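Local coordinates for protein YcaO (Methanopyrus kandleri, PDB 6CIB) that binds a magnesium-coordinated adenine nucleotide and, as a YcaO enzyme, probably uses ATP to install thioamides in the peptide backbone, at residues 13-16 against 17-20; 150-153 against 154-158. All blocks are in the same frame, centred on the assembly; numbering follows the deposited sequence.

Contact 1 (13-16 against 17-20); sequences AFLP and KETL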
ATOM      1  N   ALA A  13     -16.280  -4.224   5.700  1.00 31.37           N
ATOM      2  CA  ALA A  13     -17.723  -4.428   5.837  1.00 32.65           C
ATOM      3  C   ALA A  13     -18.066  -5.798   6.430  1.00 33.84           C
ATOM      4  O   ALA A  13     -19.233  -6.083   6.717  1.00 34.05           O
ATOM      5  CB  ALA A  13     -18.400  -4.241   4.482  1.00 33.13           C
ATOM      6  N   PHE A  14     -17.039  -6.634   6.616  1.00 32.57           N
ATOM      7  CA  PHE A  14     -17.178  -7.982   7.164  1.00 31.60           C
ATOM      8  C   PHE A  14     -16.090  -8.229   8.204  1.00 31.43           C
ATOM      9  O   PHE A  14     -14.995  -7.642   8.132  1.00 30.15           O
ATOM     10  CB  PHE A  14     -17.094  -9.036   6.042  1.00 32.00           C
ATOM     11  CG  PHE A  14     -18.152  -8.878   4.984  1.00 32.68           C
ATOM     12  CD1 PHE A  14     -17.943  -8.045   3.882  1.00 32.70           C
ATOM     13  CD2 PHE A  14     -19.378  -9.547   5.099  1.00 34.12           C
ATOM     14  CE1 PHE A  14     -18.934  -7.868   2.913  1.00 33.50           C
ATOM     15  CE2 PHE A  14     -20.367  -9.384   4.128  1.00 34.76           C
ATOM     16  CZ  PHE A  14     -20.146  -8.542   3.037  1.00 34.12           C
ATOM     17  N   LEU A  15     -16.397  -9.088   9.174  1.00 30.12           N
ATOM     18  CA  LEU A  15     -15.393  -9.575  10.117  1.00 31.24           C
ATOM     19  C   LEU A  15     -14.432 -10.514   9.375  1.00 31.17           C
ATOM     20  O   LEU A  15     -14.872 -11.282   8.512  1.00 31.20           O
ATOM     21  CB  LEU A  15     -16.046 -10.283  11.307  1.00 31.84           C
ATOM     22  CG  LEU A  15     -16.987  -9.458  12.211  1.00 33.06           C
ATOM     23  CD1 LEU A  15     -17.641 -10.357  13.254  1.00 32.05           C
ATOM     24  CD2 LEU A  15     -16.282  -8.273  12.876  1.00 33.22           C
ATOM     25  N   PRO A  16     -13.116 -10.433   9.679  1.00 30.67           N
ATOM     26  CA  PRO A  16     -12.120 -11.309   9.027  1.00 30.24           C
ATOM     27  C   PRO A  16     -12.458 -12.802   9.064  1.00 30.03           C
ATOM     28  O   PRO A  16     -12.211 -13.495   8.079  1.00 30.74           O
ATOM     29  CB  PRO A  16     -10.838 -11.006   9.801  1.00 29.27           C
ATOM     30  CG  PRO A  16     -10.989  -9.556  10.132  1.00 30.70           C
ATOM     31  CD  PRO A  16     -12.450  -9.408  10.505  1.00 30.13           C
ATOM     32  N   LYS A  17     -13.024 -13.283  10.172  1.00 31.38           N
ATOM     33  CA  LYS A  17     -13.456 -14.687  10.269  1.00 33.02           C
ATOM     34  C   LYS A  17     -14.480 -15.060   9.190  1.00 32.19           C
ATOM     35  O   LYS A  17     -14.397 -16.145   8.621  1.00 31.44           O
ATOM     36  CB  LYS A  17     -13.955 -15.033  11.682  1.00 36.49           C
ATOM     37  CG  LYS A  17     -15.243 -14.344  12.110  1.00 40.02           C
ATOM     38  CD  LYS A  17     -15.641 -14.740  13.520  1.00 42.32           C
ATOM     39  CE  LYS A  17     -16.937 -14.054  13.920  1.00 42.66           C
ATOM     40  NZ  LYS A  17     -17.355 -14.527  15.268  1.00 46.36           N
ATOM     41  N   GLU A  18     -15.409 -14.142   8.900  1.00 32.73           N
ATOM     42  CA  GLU A  18     -16.412 -14.309   7.842  1.00 34.39           C
ATOM     43  C   GLU A  18     -15.747 -14.356   6.466  1.00 33.60           C
ATOM     44  O   GLU A  18     -16.042 -15.231   5.650  1.00 34.54           O
ATOM     45  CB  GLU A  18     -17.449 -13.179   7.904  1.00 36.60           C
ATOM     46  CG  GLU A  18     -18.561 -13.422   8.911  1.00 40.48           C
ATOM     47  CD  GLU A  18     -18.966 -12.186   9.708  1.00 46.11           C
ATOM     48  OE1 GLU A  18     -19.035 -11.046   9.164  1.00 44.18           O
ATOM     49  OE2 GLU A  18     -19.242 -12.370  10.916  1.00 51.08           O
ATOM     50  N   THR A  19     -14.836 -13.415   6.232  1.00 32.47           N
ATOM     51  CA  THR A  19     -14.104 -13.318   4.973  1.00 31.16           C
ATOM     52  C   THR A  19     -13.231 -14.545   4.716  1.00 29.16           C
ATOM     53  O   THR A  19     -13.181 -15.023   3.588  1.00 29.63           O
ATOM     54  CB  THR A  19     -13.309 -11.995   4.903  1.00 30.32           C
ATOM     55  OG1 THR A  19     -14.240 -10.919   5.015  1.00 31.41           O
ATOM     56  CG2 THR A  19     -12.542 -11.847   3.572  1.00 29.37           C
ATOM     57  N   LEU A  20     -12.578 -15.063   5.757  1.00 29.09           N
ATOM     58  CA  LEU A  20     -11.773 -16.279   5.615  1.00 30.57           C
ATOM     59  C   LEU A  20     -12.639 -17.474   5.206  1.00 33.21           C
ATOM     60  O   LEU A  20     -12.262 -18.247   4.313  1.00 33.08           O
ATOM     61  CB  LEU A  20     -10.960 -16.591   6.884  1.00 28.73           C
ATOM     62  CG  LEU A  20      -9.899 -17.710   6.803  1.00 29.15           C
ATOM     63  CD1 LEU A  20      -8.988 -17.607   5.575  1.00 28.83           C
ATOM     64  CD2 LEU A  20      -9.066 -17.765   8.070  1.00 28.37           C
TER
HETATM   65  O   HOH W   1     -13.228  -8.914   6.438  1.00 30.51           O
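Glu18 carries its CG beside its own backbone N (chi1 -83°) and bends at chi2, which folds the carboxylate back over Leu15; the Leu15 side chain, CG likewise beside its N, passes across it at a slant. The Leu15 N-H reaches Glu18 OE1 at 3.3 Å, a fairly straight bond that enters well above the carboxylate plane. The other oxygen, OE2, lies 3.5 Å from Leu15 CD1. Lys17 runs beside Leu15, its CE 3.8 Å from Leu15 CD1. Leu15 is the N-cap residue of helix 16-25, and the carboxylate three residues on takes its amide as the returning half of a capping box does, although no cap side chain completes the box. In the first turn Leu15 O receives Thr19 N at 3.1 Å, with a weak bond from Glu18 N, and Pro16 O receives Leu20 N at 2.8 Å. On another side of the turn, Thr19 OG1 sits 3.6 Å from Phe14 CB, and one water bridges OG1 and Phe14 O. The same hydroxyl is hydrogen-bonded to Arg152, whose guanidinium makes a cation-pi contact with the Phe14 ring. Pro16, buried, packs on Ile69 and Gln70 of helix 68-85, and Thr19 also touches the bound ADP.

Contact 2 (150-153 against 154-158); sequences AGRL and REEAV. With ADP (adenosine-5'-diphosphate), chain G.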
ATOM      1  N   ALA A 150      -7.576  -5.367  -3.336  1.00 28.80           N
ATOM      2  CA  ALA A 150      -8.761  -6.210  -3.358  1.00 28.59           C
ATOM      3  C   ALA A 150      -9.596  -5.927  -2.110  1.00 29.81           C
ATOM      4  O   ALA A 150      -9.088  -5.385  -1.121  1.00 29.65           O
ATOM      5  CB  ALA A 150      -8.356  -7.673  -3.415  1.00 28.81           C
ATOM      6  N   GLY A 151     -10.884  -6.260  -2.175  1.00 29.81           N
ATOM      7  CA  GLY A 151     -11.768  -6.218  -1.014  1.00 29.30           C
ATOM      8  C   GLY A 151     -12.995  -7.087  -1.204  1.00 30.89           C
ATOM      9  O   GLY A 151     -13.177  -7.692  -2.261  1.00 30.33           O
ATOM     10  N   ARG A 152     -13.841  -7.156  -0.180  1.00 31.04           N
ATOM     11  CA  ARG A 152     -15.147  -7.800  -0.321  1.00 32.45           C
ATOM     12  C   ARG A 152     -16.087  -6.907  -1.131  1.00 33.96           C
ATOM     13  O   ARG A 152     -16.984  -7.402  -1.814  1.00 34.45           O
ATOM     14  CB  ARG A 152     -15.758  -8.106   1.043  1.00 32.48           C
ATOM     15  CG  ARG A 152     -15.064  -9.196   1.848  1.00 33.67           C
ATOM     16  CD  ARG A 152     -15.322 -10.604   1.337  1.00 35.55           C
ATOM     17  NE  ARG A 152     -16.738 -10.984   1.334  1.00 35.81           N
ATOM     18  CZ  ARG A 152     -17.397 -11.526   2.357  1.00 35.98           C
ATOM     19  NH1 ARG A 152     -16.803 -11.761   3.522  1.00 35.72           N
ATOM     20  NH2 ARG A 152     -18.676 -11.836   2.210  1.00 36.26           N
ATOM     21  N   LEU A 153     -15.863  -5.593  -1.048  1.00 33.42           N
ATOM     22  CA  LEU A 153     -16.615  -4.607  -1.811  1.00 33.57           C
ATOM     23  C   LEU A 153     -15.653  -3.681  -2.509  1.00 34.39           C
ATOM     24  O   LEU A 153     -14.519  -3.496  -2.053  1.00 33.05           O
ATOM     25  CB  LEU A 153     -17.554  -3.796  -0.905  1.00 33.93           C
ATOM     26  CG  LEU A 153     -18.618  -4.530  -0.063  1.00 35.67           C
ATOM     27  CD1 LEU A 153     -19.316  -3.534   0.841  1.00 36.89           C
ATOM     28  CD2 LEU A 153     -19.654  -5.253  -0.915  1.00 36.33           C
ATOM     29  N   ARG A 154     -16.112  -3.083  -3.605  1.00 36.22           N
ATOM     30  CA  ARG A 154     -15.284  -2.162  -4.368  1.00 37.34           C
ATOM     31  C   ARG A 154     -14.826  -0.971  -3.512  1.00 35.30           C
ATOM     32  O   ARG A 154     -13.678  -0.540  -3.640  1.00 33.77           O
ATOM     33  CB  ARG A 154     -15.959  -1.778  -5.706  1.00 39.86           C
ATOM     34  CG  ARG A 154     -16.790  -0.509  -5.759  1.00 43.83           C
ATOM     35  CD  ARG A 154     -16.026   0.597  -6.473  1.00 46.27           C
ATOM     36  NE  ARG A 154     -16.875   1.737  -6.821  1.00 48.19           N
ATOM     37  CZ  ARG A 154     -16.730   2.985  -6.374  1.00 49.67           C
ATOM     38  NH1 ARG A 154     -15.751   3.325  -5.549  1.00 51.81           N
ATOM     39  NH2 ARG A 154     -17.578   3.918  -6.770  1.00 55.42           N
ATOM     40  N   GLU A 155     -15.691  -0.503  -2.600  1.00 33.70           N
ATOM     41  CA  GLU A 155     -15.357   0.600  -1.680  1.00 33.36           C
ATOM     42  C   GLU A 155     -14.168   0.266  -0.779  1.00 32.80           C
ATOM     43  O   GLU A 155     -13.296   1.113  -0.590  1.00 31.66           O
ATOM     44  CB  GLU A 155     -16.551   1.025  -0.821  1.00 33.36           C
ATOM     45  CG  GLU A 155     -17.620   1.815  -1.573  1.00 35.16           C
ATOM     46  CD  GLU A 155     -18.645   0.931  -2.262  1.00 37.36           C
ATOM     47  OE1 GLU A 155     -18.477  -0.315  -2.307  1.00 39.18           O
ATOM     48  OE2 GLU A 155     -19.642   1.485  -2.763  1.00 39.84           O
ATOM     49  N   GLU A 156     -14.142  -0.961  -0.248  1.00 30.52           N
ATOM     50  CA  GLU A 156     -13.009  -1.462   0.555  1.00 30.00           C
ATOM     51  C   GLU A 156     -11.698  -1.338  -0.207  1.00 27.86           C
ATOM     52  O   GLU A 156     -10.715  -0.835   0.325  1.00 29.44           O
ATOM     53  CB  GLU A 156     -13.210  -2.935   0.907  1.00 29.70           C
ATOM     54  CG  GLU A 156     -14.134  -3.228   2.070  1.00 31.04           C
ATOM     55  CD  GLU A 156     -14.094  -4.688   2.469  1.00 31.90           C
ATOM     56  OE1 GLU A 156     -14.846  -5.069   3.384  1.00 31.96           O
ATOM     57  OE2 GLU A 156     -13.302  -5.463   1.870  1.00 35.23           O
ATOM     58  N   ALA A 157     -11.704  -1.817  -1.452  1.00 28.35           N
ATOM     59  CA  ALA A 157     -10.537  -1.800  -2.339  1.00 26.91           C
ATOM     60  C   ALA A 157     -10.136  -0.372  -2.728  1.00 26.60           C
ATOM     61  O   ALA A 157      -8.948  -0.046  -2.740  1.00 25.86           O
ATOM     62  CB  ALA A 157     -10.815  -2.650  -3.576  1.00 26.53           C
ATOM     63  N   VAL A 158     -11.120   0.478  -3.034  1.00 25.64           N
ATOM     64  CA  VAL A 158     -10.847   1.897  -3.342  1.00 27.01           C
ATOM     65  C   VAL A 158     -10.178   2.618  -2.171  1.00 27.36           C
ATOM     66  O   VAL A 158      -9.141   3.267  -2.358  1.00 30.42           O
ATOM     67  CB  VAL A 158     -12.097   2.659  -3.851  1.00 27.09           C
ATOM     68  CG1 VAL A 158     -11.803   4.148  -4.032  1.00 27.66           C
ATOM     69  CG2 VAL A 158     -12.550   2.081  -5.177  1.00 27.11           C
TER
HETATM   70  PB  ADP G 401      -1.686  -3.923   2.241  1.00 48.27           P
HETATM   71  O1B ADP G 401      -2.864  -3.555   1.363  1.00 47.80           O
HETATM   72  O2B ADP G 401      -0.977  -2.740   2.869  1.00 51.35           O
HETATM   73  O3B ADP G 401      -0.750  -4.955   1.657  1.00 47.98           O
HETATM   74  PA  ADP G 401      -2.844  -6.055   3.834  1.00 35.77           P
HETATM   75  O1A ADP G 401      -3.734  -5.915   5.038  1.00 38.83           O
HETATM   76  O2A ADP G 401      -1.630  -6.932   3.986  1.00 36.77           O
HETATM   77  O3A ADP G 401      -2.397  -4.552   3.543  1.00 43.46           O
HETATM   78  O5' ADP G 401      -3.751  -6.547   2.602  1.00 34.06           O
HETATM   79  C5' ADP G 401      -3.301  -7.263   1.437  1.00 32.69           C
HETATM   80  C4' ADP G 401      -4.455  -7.349   0.421  1.00 32.14           C
HETATM   81  O4' ADP G 401      -5.578  -8.024   1.009  1.00 32.12           O
HETATM   82  C3' ADP G 401      -5.001  -5.983  -0.005  1.00 31.59           C
HETATM   83  O3' ADP G 401      -5.526  -6.062  -1.345  1.00 30.75           O
HETATM   84  C2' ADP G 401      -6.143  -5.738   0.963  1.00 30.68           C
HETATM   85  O2' ADP G 401      -7.098  -4.807   0.463  1.00 30.03           O
HETATM   86  C1' ADP G 401      -6.710  -7.144   1.136  1.00 30.41           C
HETATM   87  N9  ADP G 401      -7.338  -7.368   2.458  1.00 30.40           N
HETATM   88  C8  ADP G 401      -6.702  -7.325   3.643  1.00 30.89           C
HETATM   89  N7  ADP G 401      -7.559  -7.571   4.660  1.00 30.60           N
HETATM   90  C5  ADP G 401      -8.764  -7.801   4.128  1.00 30.09           C
HETATM   91  C6  ADP G 401     -10.107  -8.132   4.659  1.00 29.63           C
HETATM   92  N6  ADP G 401     -10.300  -8.271   5.992  1.00 28.92           N
HETATM   93  N1  ADP G 401     -11.114  -8.282   3.764  1.00 30.61           N
HETATM   94  C2  ADP G 401     -10.927  -8.145   2.429  1.00 30.88           C
HETATM   95  N3  ADP G 401      -9.726  -7.851   1.880  1.00 30.55           N
HETATM   96  C4  ADP G 401      -8.623  -7.671   2.669  1.00 30.28           C
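The turn from strand 148-150 into helix 154-177 forms one wall of the ADP site, with Leu153 as the N-cap residue of the helix. Ala150 grips the ribose by its backbone: its N donates almost straight to ADP O3' (2.9 Å), and its O accepts from ADP O2' at 2.6 Å. In the first turn of the helix, Glu156 extends beyond CG (chi2 -171°) back along the loop, bringing OE2 to Arg152 N at 2.7 Å; this N-H meets the oxygen from above the carboxylate plane. Gly151, without a side chain, passes close to Glu156 CB, its CA 3.4 Å from the same OE2. Ala157 CB packs on the backbone, 3.8 Å from Ala150 C, while Leu153 O takes a weak bond from Ala157 N. Arg152 runs alongside Glu156, but its guanidinium turns away to its partner Thr19, with Trp22 as a further cation-pi partner, leaving NE 6.5 Å from OE2. The carboxylate instead pairs with Arg12 through OE2 and with Ala13 N through OE1. Glu156 OE2 lies 3.6 Å from ADP C2, raised to one side of the adenine plane rather than in it, and the bonds to both oxygens fix the rotation of the acid beside the base.

Contacts 1 and 2 are both helix starts, partly buried, and they meet at the adenine end of the ADP site. Contact 2 lies deeper: its centre is about 14 Å from the centre of the chain, that of contact 1 about 20 Å. It supplies backbone atoms to the ribose; contact 1 reaches the nucleotide through Thr19. Their acids differ accordingly: Glu18 serves its own turn on the partly exposed flank, whereas the buried Glu156 also bonds across to contact 1. Two polar links and a cation-pi contact join the pair, and Ala13 CB packs 3.8 Å from Leu153 CD1. Both touch helix 68-85, contact 2 through Ala150; contact 2 also lies against strand 346-351 and helix 313-325.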